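Local coordinates for YARHG domain-containing protein (Legionella pneumophila subsp. pneumophila, PDB 4G2A) that is of unknown function but may bind a nutrient, and carries a DUF4424 region and a C-terminal YARHG domain, at residues 244-247 with 248-251; 251-254 with 255-259; 268-271 with 272-276; 305-308 with 309-313. One frame throughout, in Å; residues are numbered along the deposited sequence. Where two conformers were deposited one is given.

Contact 1. Residues 244-247 with 248-251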
# COMPACT_ATOMS: atom_id res chain seq x y z
N VAL A 244 20.89 -1.22 -0.05
CA VAL A 244 22.24 -0.67 -0.03
C VAL A 244 22.93 -0.99 1.30
O VAL A 244 23.99 -1.61 1.26
CB VAL A 244 22.33 0.85 -0.39
CG1 VAL A 244 23.78 1.28 -0.55
CG2 VAL A 244 21.55 1.18 -1.67
N ILE A 245 22.37 -0.60 2.46
CA ILE A 245 23.03 -0.77 3.77
C ILE A 245 23.02 -2.23 4.28
O ILE A 245 24.09 -2.78 4.53
CB ILE A 245 22.46 0.19 4.88
CG1 ILE A 245 22.34 1.71 4.46
CG2 ILE A 245 23.14 0.02 6.23
CD1 ILE A 245 23.41 2.35 3.64
N TYR A 246 21.82 -2.83 4.47
CA TYR A 246 21.67 -4.17 5.04
C TYR A 246 22.39 -5.28 4.20
O TYR A 246 23.01 -6.14 4.83
CB TYR A 246 20.19 -4.53 5.28
CG TYR A 246 19.43 -3.63 6.25
CD1 TYR A 246 20.07 -2.57 6.90
CD2 TYR A 246 18.08 -3.82 6.50
CE1 TYR A 246 19.37 -1.71 7.75
CE2 TYR A 246 17.37 -2.97 7.37
CZ TYR A 246 18.02 -1.92 7.99
OH TYR A 246 17.33 -1.10 8.86
N PRO A 247 22.43 -5.29 2.83
CA PRO A 247 23.19 -6.35 2.14
C PRO A 247 24.66 -6.40 2.57
O PRO A 247 25.17 -7.51 2.74
CB PRO A 247 23.05 -5.98 0.67
CG PRO A 247 21.79 -5.21 0.61
CD PRO A 247 21.75 -4.41 1.86
N TRP A 248 25.31 -5.22 2.82
CA TRP A 248 26.69 -5.11 3.30
C TRP A 248 26.82 -5.59 4.74
O TRP A 248 27.83 -6.23 5.09
CB TRP A 248 27.24 -3.67 3.21
CG TRP A 248 27.58 -3.26 1.82
CD1 TRP A 248 26.93 -2.34 1.06
CD2 TRP A 248 28.64 -3.79 1.01
NE1 TRP A 248 27.49 -2.30 -0.20
CE2 TRP A 248 28.54 -3.17 -0.26
CE3 TRP A 248 29.65 -4.74 1.22
CZ2 TRP A 248 29.45 -3.43 -1.29
CZ3 TRP A 248 30.54 -5.01 0.20
CH2 TRP A 248 30.43 -4.37 -1.04
N LEU A 249 25.82 -5.29 5.58
CA LEU A 249 25.88 -5.71 6.98
C LEU A 249 25.64 -7.21 7.12
O LEU A 249 26.28 -7.83 7.96
CB LEU A 249 24.92 -4.90 7.86
CG LEU A 249 25.32 -3.45 8.11
CD1 LEU A 249 24.17 -2.66 8.62
CD2 LEU A 249 26.43 -3.35 9.12
N ASN A 250 24.77 -7.80 6.28
CA ASN A 250 24.43 -9.22 6.32
C ASN A 250 25.43 -10.10 5.55
O ASN A 250 25.40 -11.32 5.71
CB ASN A 250 23.02 -9.45 5.77
CG ASN A 250 21.92 -8.73 6.52
OD1 ASN A 250 22.03 -8.40 7.70
ND2 ASN A 250 20.81 -8.51 5.84
N SER A 251 26.31 -9.48 4.74
CA SER A 251 27.33 -10.14 3.94
C SER A 251 28.26 -10.97 4.82
O SER A 251 28.60 -10.54 5.93
CB SER A 251 28.13 -9.11 3.14
OG SER A 251 28.98 -9.74 2.19

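Contact 2. Residues 251-254 with 255-259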
# COMPACT_ATOMS: atom_id res chain seq x y z
N SER A 251 26.31 -9.48 4.74
CA SER A 251 27.33 -10.14 3.94
C SER A 251 28.26 -10.97 4.82
O SER A 251 28.60 -10.54 5.93
CB SER A 251 28.13 -9.11 3.14
OG SER A 251 28.98 -9.74 2.19
N ASP A 252 28.63 -12.17 4.31
CA ASP A 252 29.49 -13.14 4.99
C ASP A 252 30.97 -12.72 5.00
O ASP A 252 31.66 -12.93 6.01
CB ASP A 252 29.34 -14.54 4.36
CG ASP A 252 29.59 -14.62 2.86
OD1 ASP A 252 29.09 -13.74 2.12
OD2 ASP A 252 30.21 -15.61 2.42
N ASP A 253 31.45 -12.11 3.88
CA ASP A 253 32.82 -11.64 3.70
C ASP A 253 32.84 -10.10 3.59
O ASP A 253 33.58 -9.54 2.76
CB ASP A 253 33.43 -12.31 2.44
CG ASP A 253 32.68 -12.05 1.13
OD1 ASP A 253 31.48 -12.39 1.06
OD2 ASP A 253 33.30 -11.52 0.19
N ALA A 254 32.04 -9.40 4.41
CA ALA A 254 31.86 -7.95 4.41
C ALA A 254 33.16 -7.14 4.26
O ALA A 254 33.20 -6.28 3.39
CB ALA A 254 31.10 -7.50 5.64
N LEU A 255 34.21 -7.40 5.07
CA LEU A 255 35.45 -6.61 5.00
C LEU A 255 36.22 -6.87 3.70
O LEU A 255 36.70 -5.91 3.09
CB LEU A 255 36.34 -6.83 6.22
CG LEU A 255 35.74 -6.36 7.56
CD1 LEU A 255 36.73 -6.50 8.68
CD2 LEU A 255 35.21 -4.94 7.47
N SER A 256 36.28 -8.14 3.26
CA SER A 256 36.93 -8.56 2.01
C SER A 256 36.18 -7.99 0.79
O SER A 256 36.81 -7.49 -0.13
CB SER A 256 36.97 -10.08 1.92
OG SER A 256 37.53 -10.66 3.09
N LYS A 257 34.83 -8.06 0.82
CA LYS A 257 33.94 -7.57 -0.23
C LYS A 257 34.00 -6.01 -0.32
O LYS A 257 34.06 -5.49 -1.44
CB LYS A 257 32.50 -8.06 0.04
CG LYS A 257 31.66 -8.26 -1.21
CD LYS A 257 30.32 -8.92 -0.87
CE LYS A 257 29.33 -8.85 -2.01
NZ LYS A 257 28.09 -9.62 -1.72
N LEU A 258 34.04 -5.29 0.83
CA LEU A 258 34.14 -3.82 0.84
C LEU A 258 35.49 -3.34 0.25
O LEU A 258 35.54 -2.32 -0.43
CB LEU A 258 33.97 -3.23 2.25
CG LEU A 258 32.58 -3.12 2.86
CD1 LEU A 258 32.68 -2.92 4.38
CD2 LEU A 258 31.80 -1.98 2.29
N ALA A 259 36.59 -4.08 0.53
CA ALA A 259 37.94 -3.79 0.02
C ALA A 259 38.01 -3.94 -1.52
O ALA A 259 38.82 -3.27 -2.15
CB ALA A 259 38.96 -4.70 0.69
O HOH W 1 27.96 -11.86 -0.03

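Contact 3. Residues 268-271 with 272-276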
# COMPACT_ATOMS: atom_id res chain seq x y z
N PHE A 268 30.79 6.72 -3.00
CA PHE A 268 29.33 6.79 -3.17
C PHE A 268 28.60 5.97 -2.10
O PHE A 268 27.60 6.46 -1.58
CB PHE A 268 28.89 6.36 -4.58
CG PHE A 268 29.35 7.25 -5.72
CD1 PHE A 268 29.42 8.64 -5.55
CD2 PHE A 268 29.67 6.72 -6.96
CE1 PHE A 268 29.81 9.47 -6.61
CE2 PHE A 268 30.06 7.56 -8.02
CZ PHE A 268 30.13 8.92 -7.83
N LEU A 269 29.13 4.78 -1.73
CA LEU A 269 28.52 3.93 -0.69
C LEU A 269 28.49 4.64 0.66
O LEU A 269 27.46 4.60 1.34
CB LEU A 269 29.23 2.57 -0.55
CG LEU A 269 28.80 1.69 0.65
CD1 LEU A 269 27.33 1.26 0.53
CD2 LEU A 269 29.68 0.50 0.80
N ARG A 270 29.63 5.24 1.05
CA ARG A 270 29.79 5.96 2.31
C ARG A 270 28.83 7.14 2.40
O ARG A 270 28.22 7.35 3.45
CB ARG A 270 31.24 6.48 2.45
CG ARG A 270 31.45 7.45 3.63
CD ARG A 270 32.77 8.21 3.57
NE ARG A 270 33.94 7.34 3.50
CZ ARG A 270 34.45 6.66 4.53
NH1 ARG A 270 33.88 6.73 5.74
NH2 ARG A 270 35.52 5.90 4.37
N ASN A 271 28.75 7.93 1.33
CA ASN A 271 27.96 9.14 1.31
C ASN A 271 26.45 8.86 1.19
O ASN A 271 25.67 9.67 1.70
CB ASN A 271 28.50 10.07 0.24
CG ASN A 271 29.76 10.75 0.74
OD1 ASN A 271 29.70 11.67 1.54
ND2 ASN A 271 30.93 10.23 0.37
N THR A 272 26.06 7.67 0.65
CA THR A 272 24.67 7.19 0.54
C THR A 272 24.09 6.99 1.96
O THR A 272 22.88 7.18 2.17
CB THR A 272 24.66 5.92 -0.31
OG1 THR A 272 24.95 6.28 -1.65
CG2 THR A 272 23.33 5.15 -0.29
N ILE A 273 24.96 6.63 2.94
CA ILE A 273 24.61 6.40 4.34
C ILE A 273 24.00 7.68 4.94
O ILE A 273 23.03 7.60 5.69
CB ILE A 273 25.83 5.87 5.17
CG1 ILE A 273 26.29 4.48 4.65
CG2 ILE A 273 25.52 5.78 6.67
CD1 ILE A 273 27.67 4.02 5.12
N TYR A 274 24.54 8.85 4.52
CA TYR A 274 24.12 10.19 4.94
C TYR A 274 23.03 10.77 4.04
O TYR A 274 22.17 11.50 4.54
CB TYR A 274 25.34 11.14 4.90
CG TYR A 274 26.50 10.70 5.76
CD1 TYR A 274 26.57 11.05 7.10
CD2 TYR A 274 27.57 10.01 5.20
CE1 TYR A 274 27.66 10.70 7.88
CE2 TYR A 274 28.66 9.62 5.99
CZ TYR A 274 28.70 9.97 7.33
OH TYR A 274 29.76 9.62 8.13
N ALA A 275 23.08 10.49 2.71
CA ALA A 275 22.14 10.95 1.66
C ALA A 275 20.75 10.40 1.91
O ALA A 275 19.76 10.99 1.48
CB ALA A 275 22.63 10.51 0.30
N GLN A 276 20.69 9.27 2.63
CA GLN A 276 19.54 8.53 3.15
C GLN A 276 18.62 9.48 3.93
O GLN A 276 17.41 9.36 3.86
CB GLN A 276 20.09 7.42 4.10
CG GLN A 276 19.08 6.39 4.61
CD GLN A 276 19.55 5.57 5.80
OE1 GLN A 276 18.74 4.99 6.54
NE2 GLN A 276 20.86 5.49 6.04
O HOH W 2 32.35 8.90 7.09

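Contact 4. Residues 305-308 with 309-313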
# COMPACT_ATOMS: atom_id res chain seq x y z
N ARG A 305 22.79 13.32 13.83
CA ARG A 305 22.02 12.63 14.88
C ARG A 305 21.01 11.62 14.29
O ARG A 305 20.59 10.70 15.00
CB ARG A 305 21.28 13.62 15.80
CG ARG A 305 22.19 14.56 16.61
CD ARG A 305 22.90 13.87 17.75
NE ARG A 305 23.42 14.84 18.71
CZ ARG A 305 23.75 14.55 19.96
NH1 ARG A 305 23.61 13.31 20.42
NH2 ARG A 305 24.21 15.49 20.77
N MSE A 306 20.66 11.77 13.00
CA MSE A 306 19.75 10.88 12.27
C MSE A 306 20.35 9.49 12.00
O MSE A 306 19.59 8.55 11.74
CB MSE A 306 19.30 11.53 10.96
CG MSE A 306 18.29 12.64 11.20
SE MSE A 306 17.98 13.82 9.71
CE MSE A 306 16.57 14.90 10.47
N LEU A 307 21.70 9.35 12.06
CA LEU A 307 22.35 8.06 11.83
C LEU A 307 22.02 7.07 12.96
O LEU A 307 22.15 7.40 14.14
CB LEU A 307 23.87 8.18 11.64
CG LEU A 307 24.36 9.05 10.49
CD1 LEU A 307 25.79 9.42 10.70
CD2 LEU A 307 24.23 8.35 9.16
N ASN A 308 21.53 5.90 12.57
CA ASN A 308 21.12 4.84 13.48
C ASN A 308 22.29 3.85 13.67
O ASN A 308 23.38 4.07 13.13
CB ASN A 308 19.81 4.16 12.99
CG ASN A 308 19.85 3.34 11.71
OD1 ASN A 308 20.89 2.88 11.26
ND2 ASN A 308 18.69 3.02 11.17
N GLU A 309 22.06 2.79 14.47
CA GLU A 309 23.06 1.78 14.81
C GLU A 309 23.56 1.01 13.58
O GLU A 309 24.75 0.71 13.51
CB GLU A 309 22.51 0.81 15.88
CG GLU A 309 22.40 1.47 17.25
CD GLU A 309 21.74 0.68 18.37
OE1 GLU A 309 22.02 -0.53 18.49
OE2 GLU A 309 21.00 1.30 19.17
N GLU A 310 22.67 0.74 12.60
CA GLU A 310 23.02 0.03 11.36
C GLU A 310 24.00 0.86 10.52
O GLU A 310 24.99 0.31 10.04
CB GLU A 310 21.76 -0.31 10.53
CG GLU A 310 20.90 -1.44 11.07
CD GLU A 310 20.15 -1.12 12.35
OE1 GLU A 310 19.22 -0.29 12.31
OE2 GLU A 310 20.54 -1.67 13.41
N ASP A 311 23.72 2.17 10.38
CA ASP A 311 24.54 3.15 9.66
C ASP A 311 25.94 3.19 10.23
O ASP A 311 26.90 3.02 9.49
CB ASP A 311 23.91 4.55 9.77
CG ASP A 311 22.48 4.67 9.26
OD1 ASP A 311 22.06 3.84 8.43
OD2 ASP A 311 21.77 5.59 9.72
N LYS A 312 26.05 3.36 11.55
CA LYS A 312 27.29 3.40 12.33
C LYS A 312 28.10 2.08 12.18
O LYS A 312 29.31 2.16 11.98
CB LYS A 312 26.97 3.70 13.81
CG LYS A 312 26.40 5.09 13.99
CD LYS A 312 25.69 5.27 15.31
CE LYS A 312 25.16 6.68 15.44
NZ LYS A 312 24.14 6.81 16.51
N LYS A 313 27.43 0.91 12.19
CA LYS A 313 28.07 -0.40 11.97
C LYS A 313 28.68 -0.49 10.57
O LYS A 313 29.79 -1.01 10.43
CB LYS A 313 27.10 -1.58 12.19
CG LYS A 313 26.85 -1.91 13.65
CD LYS A 313 25.85 -3.06 13.78
CE LYS A 313 25.71 -3.49 15.21
NZ LYS A 313 24.87 -4.70 15.35

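Contact 1. Residues 244-247 with 248-251
I245 and L249, one helical turn apart, lie side by side and point the same way, with CG2 of I245 resting 3.7 Å from CD1 of L249. The leucine branch CD1 also leans obliquely toward the ring of Y246, but more distantly. W248 is turned to the other flank of the helix. Its CG stands anti to its own carbonyl carbon (chi1 -75°), which swings the five-membered ring back along the preceding turn until CD1 comes edge-on to the carbonyl oxygen of V244, at 3.0 Å and close to the indole plane. Near the helix end, the amide of N250 folds back over the carbonyl of Y246, N250 CG lying 3.3 Å from Y246 O, although N250 ND2 makes no hydrogen bond to it. These residues form the last turns of helix 236-250, which is kinked at P247, whose nitrogen carries no hydrogen to give to the turn before. Across the proline, L249 N donates to I245 O at 3.2 Å and W248 N only weakly, while N250 N gives Y246 O a straighter bond at 2.8 Å (157°). The flanks have different neighbours: V244 and W248 meet L269 of helix 263-275, whereas L249 meets K313 and M317 of helix 309-321, and the Y246 ring packs edge-to-face with Y242. The chemistry suggests a helix end that keeps the backbone bonds from L249 N and N250 N despite the proline, with the V244 carbonyl facing a slightly polar C-H edge of the indole.

Contact 2. Residues 251-254 with 255-259
K257 puts CG anti to its backbone nitrogen (chi1 -150°) and stays extended from there on, a shape that carries the lysine back over the start of its helix toward S251. S251 in turn holds OG anti to its own nitrogen (chi1 -170°), and the hydroxyl ends up alongside the lysine chain, 3.4 Å from CD. It does not reach the ammonium directly; a water joins them, 2.8 Å from K257 NZ and 3.2 Å from S251 OG. The same water probably also donates to D252 OD1, although this aspartate has two conformers. A bound sulfate ion, probably from the crystallisation liquor, lies about 3 Å from the nearest side-chain atom of K257. The turn between helices 236-250 and 254-259 leads into the second helix with D253 at its N-cap, yet the D253 carboxylate makes no capping bond. In the conformer modelled here it crosses the lysine obliquely, OD2 lying 3.6 Å from K257 CB, and forms a salt bridge with R260; both carboxylate contacts are less certain because D253 too was modelled in two conformers. The first turn is secured by the backbone instead: K257 N meets D253 O at 2.7 Å in a nearly straight bond (166°), and L258 N meets A254 O at 2.9 Å. The side chain of L258 passes the same carbonyl, CG 3.3 Å from A254 O, and continues to W248 and to M317 of helix 309-321, which A254 also touches.

Contact 3. Residues 268-271 with 272-276
The Y274 ring presents its edge to the backbone of the preceding turn: N271 O lies in the ring plane at that edge, while R270 O approaches obliquely, 3.2 Å from CD2. At the far end of the ring, OH shares a water with the guanidinium of R270, the water lying 2.9 Å from Y274 OH and accepting from R270 NH1. The F268 side chain leads away from this turn and its ring stacks with that of Y289. The carbonyl of F268, by contrast, is gripped twice by T272, whose OG1 stands beside its own backbone nitrogen (chi1 -71°) and donates at 2.7 Å from above the carbonyl plane, while T272 N donates at 3.0 Å from the opposite face. This doubly used acceptor satisfies a buried hydroxyl within the helix. One turn on, A275 N bonds to N271 O at 2.9 Å, and Q276 NE2 reaches back to I273 O. N271 itself turns its ND2 to R267 O. Helix 263-275 packs against three other helices of the YARHG region: I273 and L269 against I245 and W248 of helix 236-250, N271 and T272 against F290 of helix 284-291, and Y274 against L315 of helix 309-321.

Contact 4. Residues 305-308 with 309-313
L307 lies slantwise against D311 at the start of helix 309-321, where N308 is the N-cap and D311, at N3, makes the half of a capping box that returns to the N-cap backbone N-H. The packed side is here. N308 N donates to D311 OD2 at 2.9 Å in a fairly straight bond (163°), approaching from above the carboxylate plane, and L307 CD2 lies 3.7 Å from the same oxygen. Standing beside its own backbone nitrogen (chi1 -57°), the D311 carboxylate group is directed back to the N-cap. It is buried yet well supplied: OD2 also accepts from Y277 OH, and OD1 from Q276 NE2. These donors, together with the helix N-terminus, would favour the charged form. The opposite character prevails round E309 and K312, both exposed. K312 lays an extended chain along the N-cap backbone, CG 3.3 Å from N308 O, while K312 N bonds to that carbonyl at 3.2 Å. A sulfate ion, probably from the crystallisation liquor, lies near N308. The lysine ends in a hydrogen bond, NZ to L307 O at 3.2 Å, with the nitrogen 40° out of the carbonyl plane.

In the fold
Following the chain, contact 1 ends helix 236-250, and contact 2 takes over at their shared residue, S251, turning the chain into helix 254-259. Contact 3 lies on the next helix, 263-275, and contact 4 starts the C-terminal helix 309-321. All four are local, so they follow in series and none encloses or crosses another. Their side chains nevertheless meet: W248 NE1 comes within 3.6 Å of L269 CD1, L258 CD2 touches L269 CD2, and L249 CD1 sits 3.4 Å from E310 O. Contacts 3 and 4 are also joined by a probable hydrogen bond, Q276 NE2 to D311 OD1 at 3.1 Å, whereas contacts 2 and 4 do not touch. These touches join helices 236-250, 254-259, 263-275 and 309-321 of the YARHG region.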